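Local coordinates for putative oxygenase (Streptomyces viridochromogenes Tue57, PDB 4XAA), which probably acts as an iron- and 2-oxoglutarate-dependent oxygenase in orthosomycin antibiotic biosynthesis, and here carries nickel in its metal site, at residues P123-R128 and L194-G199; E154-S159 and G175-V180. All coordinates share one frame; numbering follows the deposited sequence.

Contacts 1 and 2 are two seams of one antiparallel sheet in the double-stranded beta-helix core, whose strands run in the order 122-125, 196-198, 153-155 and 178-179. Contact 1 joins the first pair and holds the nickel ion through H125, D127 and H196; contact 2 joins the last pair, and the side chain of A155 lies about 10 Å from the metal. Their centres are likewise about 10 Å apart. Between them, strands 196-198 and 153-155 are neighbours: G197 O lies 2.8 Å from E154 N, and V195 N 2.8 Å from S159 OG, both probable hydrogen bonds. Contact 2 thus flanks the strand carrying H196 on the side away from strand 122-125.

Contact 1 of 2, residues P123-R128 and L194-G199; sequences PWHRDR and LVHGSG. With NI (nickel (II) ion), chain B.
The imidazoles of H125 and H196 meet obliquely, their planes 61° apart, and bring both NE2 atoms to one nickel ion. At the edge of the H125 ring, in its plane, lie P123 O and D127 OD1. The D127 carboxylate stands nearly perpendicular to the H196 ring, with its CG at that ring's edge. On one face of the W124 indole sits G197 CA, offset toward the rim, while CE3 approaches H196 C at 3.3 Å.

H125 and H196 form an antiparallel hydrogen-bonded pair that puts both side chains on one face of the sheet; a shared rotation, CG between N and C (chi1 66°), swings the rings until their NE2 atoms are 3.1 Å apart. H125 ND1 donates almost straight to P123 O at 2.9 Å, and H196 ND1 reaches L194 O at 2.6 Å from above the carbonyl plane. In the next pair along, V195 CG2 packs against CG of R126, and the guanidinium turns to the carbonyls of R193, L162 and P163.

H125, D127 and H196 form the family's HXD...H facial triad. NE2 of both histidines and D127 OD1 bind nickel at 2.2 to 2.3 Å; three waters fill the remaining positions, water 2 at a long 2.6 Å. D127 OD2 accepts hydrogen bonds from water 1 and H190. With both ND1-H groups engaged, each imidazole is fixed in rotation and presents NE2 to the metal.

Contact 2 of 2, residues E154-S159 and G175-V180; sequences EAVPGS and GPVVPV
P157 and V178 pack closely, P157 CG lying 3.5 Å from V178 CG2, at the tight end of a short antiparallel pairing. V178 CG2 lies between its backbone N and carbonyl carbon, a rotation (chi1 -68° to CG1) that turns this methyl to the proline ring and also to A155 O. Close by, P176 O is approached by several carbons of the other segment: P157 CD comes to 3.0 Å and V156 CG1 to 3.2 Å, while V156 CA makes a CA-H...O contact with the same oxygen. The face bearing A155 and V178 meets F20 of strand 20-25, while V156 rests on V171 of helix 168-174.

Away from this cluster the packing is looser. The transition is made by V156 CG2 and V177 CG2, 4.1 Å apart, their branches crossing at a slant. E154, extended beyond CG, lays its chain past V177 and P179; CG is 4.2 Å from P179 CA, and OE1 meets the V177 CG1 methyl. E154 and V177 also touch W124 of contact 1, but both remain partly exposed, and the ring of P176, preceded by a cis peptide bond, lies at the surface.

The backbone supplies the polar grip. A155 and V178 form a hydrogen-bonded pair: V178 N donates nearly head-on to A155 O at 2.9 Å, whereas A155 N approaches V178 O from well above its carbonyl plane. E154 and P179 form the neighbouring non-hydrogen-bonded pair. Past the strand, V156 to S159 make a type II turn with G158 at positive phi, closed by S159 N on V156 O. Across the two segments, therefore, polar bonding is confined to one backbone pair, and the side chains contribute mainly apolar contacts, which join the edge strand 178-179 to the sheet bearing the metal site.

Contact 1 of 2, residues P123-R128 and L194-G199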
ATOM      1  N   PRO A 123      -5.184   2.412  11.762  1.00 50.51           N
ATOM      2  CA  PRO A 123      -5.302   1.370  12.797  1.00 45.97           C
ATOM      3  C   PRO A 123      -4.854   0.003  12.302  1.00 43.33           C
ATOM      4  O   PRO A 123      -5.009  -0.300  11.118  1.00 42.10           O
ATOM      5  CB  PRO A 123      -6.804   1.342  13.117  1.00 48.71           C
ATOM      6  CG  PRO A 123      -7.367   2.615  12.572  1.00 47.12           C
ATOM      7  CD  PRO A 123      -6.475   3.067  11.467  1.00 51.61           C
ATOM      8  N   TRP A 124      -4.288  -0.802  13.190  1.00 43.30           N
ATOM      9  CA  TRP A 124      -3.883  -2.151  12.828  1.00 42.92           C
ATOM     10  C   TRP A 124      -5.069  -2.938  12.304  1.00 42.44           C
ATOM     11  O   TRP A 124      -6.186  -2.763  12.764  1.00 46.02           O
ATOM     12  CB  TRP A 124      -3.264  -2.859  14.023  1.00 41.85           C
ATOM     13  CG  TRP A 124      -1.993  -2.222  14.430  1.00 48.56           C
ATOM     14  CD1 TRP A 124      -1.825  -1.223  15.347  1.00 49.65           C
ATOM     15  CD2 TRP A 124      -0.693  -2.517  13.915  1.00 47.41           C
ATOM     16  NE1 TRP A 124      -0.496  -0.890  15.442  1.00 52.92           N
ATOM     17  CE2 TRP A 124       0.219  -1.668  14.570  1.00 52.54           C
ATOM     18  CE3 TRP A 124      -0.210  -3.427  12.975  1.00 47.21           C
ATOM     19  CZ2 TRP A 124       1.584  -1.704  14.312  1.00 51.50           C
ATOM     20  CZ3 TRP A 124       1.143  -3.458  12.715  1.00 46.42           C
ATOM     21  CH2 TRP A 124       2.024  -2.601  13.377  1.00 47.86           C
ATOM     22  N   HIS A 125      -4.815  -3.802  11.333  1.00 43.95           N
ATOM     23  CA  HIS A 125      -5.866  -4.602  10.725  1.00 40.39           C
ATOM     24  C   HIS A 125      -5.271  -5.693   9.858  1.00 39.04           C
ATOM     25  O   HIS A 125      -4.059  -5.728   9.627  1.00 41.07           O
ATOM     26  CB  HIS A 125      -6.797  -3.730   9.882  1.00 36.02           C
ATOM     27  CG  HIS A 125      -6.140  -3.119   8.685  1.00 42.62           C
ATOM     28  ND1 HIS A 125      -5.468  -1.916   8.735  1.00 40.20           N
ATOM     29  CD2 HIS A 125      -6.067  -3.535   7.397  1.00 35.55           C
ATOM     30  CE1 HIS A 125      -5.015  -1.618   7.531  1.00 36.22           C
ATOM     31  NE2 HIS A 125      -5.369  -2.581   6.703  1.00 35.13           N
ATOM     32  N   ARG A 126      -6.138  -6.592   9.412  1.00 35.05           N
ATOM     33  CA  ARG A 126      -5.831  -7.555   8.379  1.00 34.91           C
ATOM     34  C   ARG A 126      -6.700  -7.132   7.230  1.00 38.97           C
ATOM     35  O   ARG A 126      -7.865  -6.801   7.446  1.00 41.85           O
ATOM     36  CB  ARG A 126      -6.130  -8.994   8.819  1.00 35.47           C
ATOM     37  CG  ARG A 126      -5.500  -9.350  10.170  1.00 37.13           C
ATOM     38  CD  ARG A 126      -5.860 -10.743  10.638  1.00 33.41           C
ATOM     39  NE  ARG A 126      -4.921 -11.723  10.121  1.00 41.45           N
ATOM     40  CZ  ARG A 126      -5.026 -13.030  10.321  1.00 43.02           C
ATOM     41  NH1 ARG A 126      -6.048 -13.507  11.020  1.00 39.71           N
ATOM     42  NH2 ARG A 126      -4.109 -13.859   9.816  1.00 42.03           N
ATOM     43  N   ASP A 127      -6.144  -7.102   6.022  1.00 35.73           N
ATOM     44  CA  ASP A 127      -6.911  -6.707   4.849  1.00 38.81           C
ATOM     45  C   ASP A 127      -8.038  -7.705   4.543  1.00 39.88           C
ATOM     46  O   ASP A 127      -9.186  -7.312   4.388  1.00 42.28           O
ATOM     47  CB  ASP A 127      -5.984  -6.550   3.644  1.00 39.26           C
ATOM     48  CG  ASP A 127      -5.131  -5.310   3.733  1.00 39.16           C
ATOM     49  OD1 ASP A 127      -5.546  -4.352   4.414  1.00 39.63           O
ATOM     50  OD2 ASP A 127      -4.045  -5.284   3.125  1.00 41.46           O
ATOM     51  N   ARG A 128      -7.705  -8.992   4.472  1.00 42.79           N
ATOM     52  CA  ARG A 128      -8.696 -10.056   4.262  1.00 43.70           C
ATOM     53  C   ARG A 128      -8.295 -11.312   5.026  1.00 44.80           C
ATOM     54  O   ARG A 128      -7.098 -11.592   5.166  1.00 43.17           O
ATOM     55  CB  ARG A 128      -8.827 -10.418   2.776  1.00 48.93           C
ATOM     56  CG  ARG A 128      -9.484  -9.390   1.891  1.00 50.40           C
ATOM     57  CD  ARG A 128     -10.340 -10.096   0.876  1.00 48.62           C
ATOM     58  NE  ARG A 128      -9.781 -10.028  -0.465  1.00 52.69           N
ATOM     59  CZ  ARG A 128     -10.010 -10.932  -1.413  1.00 46.43           C
ATOM     60  NH1 ARG A 128     -10.772 -11.994  -1.162  1.00 41.37           N
ATOM     61  NH2 ARG A 128      -9.466 -10.771  -2.606  1.00 47.31           N
ATOM     62  N   LEU A 194      -1.961 -10.188   6.507  1.00 43.74           N
ATOM     63  CA  LEU A 194      -0.945  -9.666   7.400  1.00 41.56           C
ATOM     64  C   LEU A 194      -1.518  -8.616   8.357  1.00 38.22           C
ATOM     65  O   LEU A 194      -2.284  -7.740   7.956  1.00 36.13           O
ATOM     66  CB  LEU A 194       0.210  -9.081   6.587  1.00 35.75           C
ATOM     67  CG  LEU A 194       1.341  -8.411   7.366  1.00 38.07           C
ATOM     68  CD1 LEU A 194       2.293  -9.445   7.952  1.00 35.07           C
ATOM     69  CD2 LEU A 194       2.075  -7.435   6.453  1.00 39.04           C
ATOM     70  N   VAL A 195      -1.141  -8.715   9.629  1.00 40.12           N
ATOM     71  CA  VAL A 195      -1.479  -7.681  10.607  1.00 39.76           C
ATOM     72  C   VAL A 195      -0.539  -6.502  10.392  1.00 38.77           C
ATOM     73  O   VAL A 195       0.674  -6.651  10.452  1.00 35.50           O
ATOM     74  CB  VAL A 195      -1.374  -8.194  12.033  1.00 34.23           C
ATOM     75  CG1 VAL A 195      -1.656  -7.071  13.012  1.00 43.17           C
ATOM     76  CG2 VAL A 195      -2.322  -9.337  12.228  1.00 34.85           C
ATOM     77  N   HIS A 196      -1.113  -5.343  10.095  1.00 41.82           N
ATOM     78  CA  HIS A 196      -0.329  -4.205   9.646  1.00 40.81           C
ATOM     79  C   HIS A 196      -1.097  -2.914   9.862  1.00 44.39           C
ATOM     80  O   HIS A 196      -2.320  -2.921   9.998  1.00 40.07           O
ATOM     81  CB  HIS A 196       0.052  -4.355   8.169  1.00 36.91           C
ATOM     82  CG  HIS A 196      -1.117  -4.308   7.233  1.00 41.07           C
ATOM     83  ND1 HIS A 196      -1.945  -5.391   7.016  1.00 39.24           N
ATOM     84  CD2 HIS A 196      -1.600  -3.306   6.459  1.00 36.54           C
ATOM     85  CE1 HIS A 196      -2.889  -5.057   6.156  1.00 35.60           C
ATOM     86  NE2 HIS A 196      -2.701  -3.797   5.802  1.00 39.75           N
ATOM     87  N   GLY A 197      -0.355  -1.813   9.910  1.00 48.13           N
ATOM     88  CA  GLY A 197      -0.913  -0.480  10.049  1.00 42.93           C
ATOM     89  C   GLY A 197       0.142   0.516   9.616  1.00 46.03           C
ATOM     90  O   GLY A 197       1.098   0.152   8.929  1.00 46.94           O
ATOM     91  N   SER A 198      -0.026   1.775   9.998  1.00 45.19           N
ATOM     92  CA  SER A 198       1.004   2.782   9.760  1.00 49.69           C
ATOM     93  C   SER A 198       0.787   3.921  10.745  1.00 50.21           C
ATOM     94  O   SER A 198      -0.347   4.234  11.087  1.00 47.59           O
ATOM     95  CB  SER A 198       0.971   3.290   8.309  1.00 47.62           C
ATOM     96  OG  SER A 198      -0.291   3.869   7.979  1.00 47.82           O
ATOM     97  N   GLY A 199       1.860   4.534  11.224  1.00 48.94           N
ATOM     98  CA  GLY A 199       1.703   5.593  12.200  1.00 46.24           C
ATOM     99  C   GLY A 199       1.267   6.905  11.580  1.00 43.14           C
ATOM    100  O   GLY A 199       1.040   6.989  10.376  1.00 50.25           O
TER
HETATM  101 NI    NI B 301      -4.220  -2.513   4.767  1.00 58.16          NI
HETATM  102  O   HOH W   1      -3.225  -2.707   2.790  1.00 37.10           O
HETATM  103  O   HOH W   2      -3.416  -0.084   4.773  1.00 41.74           O
HETATM  104  O   HOH W   3      -5.344  -0.758   3.664  1.00 46.79           O

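Contact 2 of 2, residues E154-S159 and G175-V180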
ATOM      1  N   GLU A 154       3.844  -0.513   8.857  1.00 41.92           N
ATOM      2  CA  GLU A 154       4.389  -1.324   9.924  1.00 44.16           C
ATOM      3  C   GLU A 154       3.684  -2.657   9.902  1.00 39.44           C
ATOM      4  O   GLU A 154       2.555  -2.753   9.459  1.00 41.64           O
ATOM      5  CB  GLU A 154       4.235  -0.620  11.262  1.00 42.19           C
ATOM      6  CG  GLU A 154       4.861   0.765  11.253  1.00 50.88           C
ATOM      7  CD  GLU A 154       4.865   1.432  12.613  1.00 62.55           C
ATOM      8  OE1 GLU A 154       4.790   0.712  13.634  1.00 67.25           O
ATOM      9  OE2 GLU A 154       4.935   2.680  12.658  1.00 66.34           O
ATOM     10  N   ALA A 155       4.342  -3.702  10.356  1.00 39.70           N
ATOM     11  CA  ALA A 155       3.713  -5.009  10.267  1.00 41.92           C
ATOM     12  C   ALA A 155       4.172  -5.914  11.391  1.00 41.73           C
ATOM     13  O   ALA A 155       5.198  -5.662  12.025  1.00 44.62           O
ATOM     14  CB  ALA A 155       4.015  -5.654   8.898  1.00 39.21           C
ATOM     15  N   VAL A 156       3.415  -6.977  11.631  1.00 38.08           N
ATOM     16  CA  VAL A 156       3.853  -8.019  12.540  1.00 38.56           C
ATOM     17  C   VAL A 156       4.228  -9.232  11.714  1.00 40.38           C
ATOM     18  O   VAL A 156       3.353  -9.863  11.125  1.00 39.90           O
ATOM     19  CB  VAL A 156       2.762  -8.408  13.572  1.00 41.48           C
ATOM     20  CG1 VAL A 156       3.328  -9.405  14.577  1.00 36.63           C
ATOM     21  CG2 VAL A 156       2.193  -7.171  14.264  1.00 34.72           C
ATOM     22  N   PRO A 157       5.533  -9.564  11.664  1.00 39.14           N
ATOM     23  CA  PRO A 157       6.063 -10.663  10.846  1.00 38.56           C
ATOM     24  C   PRO A 157       5.415 -11.986  11.183  1.00 38.94           C
ATOM     25  O   PRO A 157       5.296 -12.306  12.354  1.00 39.35           O
ATOM     26  CB  PRO A 157       7.551 -10.702  11.215  1.00 38.92           C
ATOM     27  CG  PRO A 157       7.845  -9.361  11.768  1.00 39.52           C
ATOM     28  CD  PRO A 157       6.588  -8.916  12.454  1.00 40.34           C
ATOM     29  N   GLY A 158       5.014 -12.746  10.173  1.00 40.75           N
ATOM     30  CA  GLY A 158       4.402 -14.039  10.409  1.00 37.51           C
ATOM     31  C   GLY A 158       2.905 -14.001  10.678  1.00 34.90           C
ATOM     32  O   GLY A 158       2.268 -15.044  10.755  1.00 37.01           O
ATOM     33  N   SER A 159       2.323 -12.814  10.799  1.00 38.02           N
ATOM     34  CA  SER A 159       0.937 -12.740  11.275  1.00 37.44           C
ATOM     35  C   SER A 159      -0.073 -13.173  10.198  1.00 40.49           C
ATOM     36  O   SER A 159      -1.131 -13.698  10.507  1.00 41.30           O
ATOM     37  CB  SER A 159       0.620 -11.339  11.793  1.00 36.11           C
ATOM     38  OG  SER A 159       0.870 -10.338  10.825  1.00 37.68           O
ATOM     39  N   GLY A 175       3.484  -8.755  19.029  1.00 54.22           N
ATOM     40  CA  GLY A 175       4.580  -8.360  18.164  1.00 46.32           C
ATOM     41  C   GLY A 175       5.433  -9.526  17.699  1.00 45.25           C
ATOM     42  O   GLY A 175       5.052 -10.687  17.849  1.00 49.71           O
ATOM     43  N   PRO A 176       6.613  -9.225  17.146  1.00 43.76           N
ATOM     44  CA  PRO A 176       7.152  -7.866  17.083  1.00 44.52           C
ATOM     45  C   PRO A 176       6.558  -7.048  15.956  1.00 46.34           C
ATOM     46  O   PRO A 176       5.875  -7.578  15.087  1.00 44.12           O
ATOM     47  CB  PRO A 176       8.641  -8.097  16.848  1.00 41.61           C
ATOM     48  CG  PRO A 176       8.668  -9.353  16.037  1.00 50.07           C
ATOM     49  CD  PRO A 176       7.547 -10.211  16.581  1.00 50.88           C
ATOM     50  N   VAL A 177       6.825  -5.753  16.000  1.00 47.00           N
ATOM     51  CA  VAL A 177       6.319  -4.803  15.037  1.00 42.58           C
ATOM     52  C   VAL A 177       7.511  -4.211  14.345  1.00 50.54           C
ATOM     53  O   VAL A 177       8.384  -3.655  15.005  1.00 51.05           O
ATOM     54  CB  VAL A 177       5.514  -3.691  15.703  1.00 49.79           C
ATOM     55  CG1 VAL A 177       5.200  -2.588  14.696  1.00 44.78           C
ATOM     56  CG2 VAL A 177       4.256  -4.263  16.355  1.00 45.16           C
ATOM     57  N   VAL A 178       7.555  -4.348  13.022  1.00 51.43           N
ATOM     58  CA  VAL A 178       8.698  -3.915  12.246  1.00 45.30           C
ATOM     59  C   VAL A 178       8.271  -2.963  11.136  1.00 45.31           C
ATOM     60  O   VAL A 178       7.392  -3.277  10.344  1.00 47.62           O
ATOM     61  CB  VAL A 178       9.448  -5.124  11.653  1.00 53.16           C
ATOM     62  CG1 VAL A 178      10.120  -5.930  12.758  1.00 51.22           C
ATOM     63  CG2 VAL A 178       8.508  -6.010  10.895  1.00 49.52           C
ATOM     64  N   PRO A 179       8.886  -1.776  11.084  1.00 45.22           N
ATOM     65  CA  PRO A 179       8.547  -0.808  10.042  1.00 44.46           C
ATOM     66  C   PRO A 179       9.052  -1.267   8.675  1.00 46.84           C
ATOM     67  O   PRO A 179       9.819  -2.217   8.594  1.00 51.71           O
ATOM     68  CB  PRO A 179       9.256   0.473  10.503  1.00 45.90           C
ATOM     69  CG  PRO A 179      10.388  -0.001  11.337  1.00 49.56           C
ATOM     70  CD  PRO A 179       9.931  -1.276  11.995  1.00 48.37           C
ATOM     71  N   VAL A 180       8.599  -0.627   7.607  1.00 46.96           N
ATOM     72  CA  VAL A 180       9.101  -0.953   6.286  1.00 43.13           C
ATOM     73  C   VAL A 180       9.525   0.331   5.601  1.00 46.40           C
ATOM     74  O   VAL A 180       8.726   0.973   4.924  1.00 49.20           O
ATOM     75  CB  VAL A 180       8.059  -1.701   5.423  1.00 43.38           C
ATOM     76  CG1 VAL A 180       8.641  -2.030   4.058  1.00 45.11           C
ATOM     77  CG2 VAL A 180       7.631  -2.987   6.106  1.00 42.57           C
TER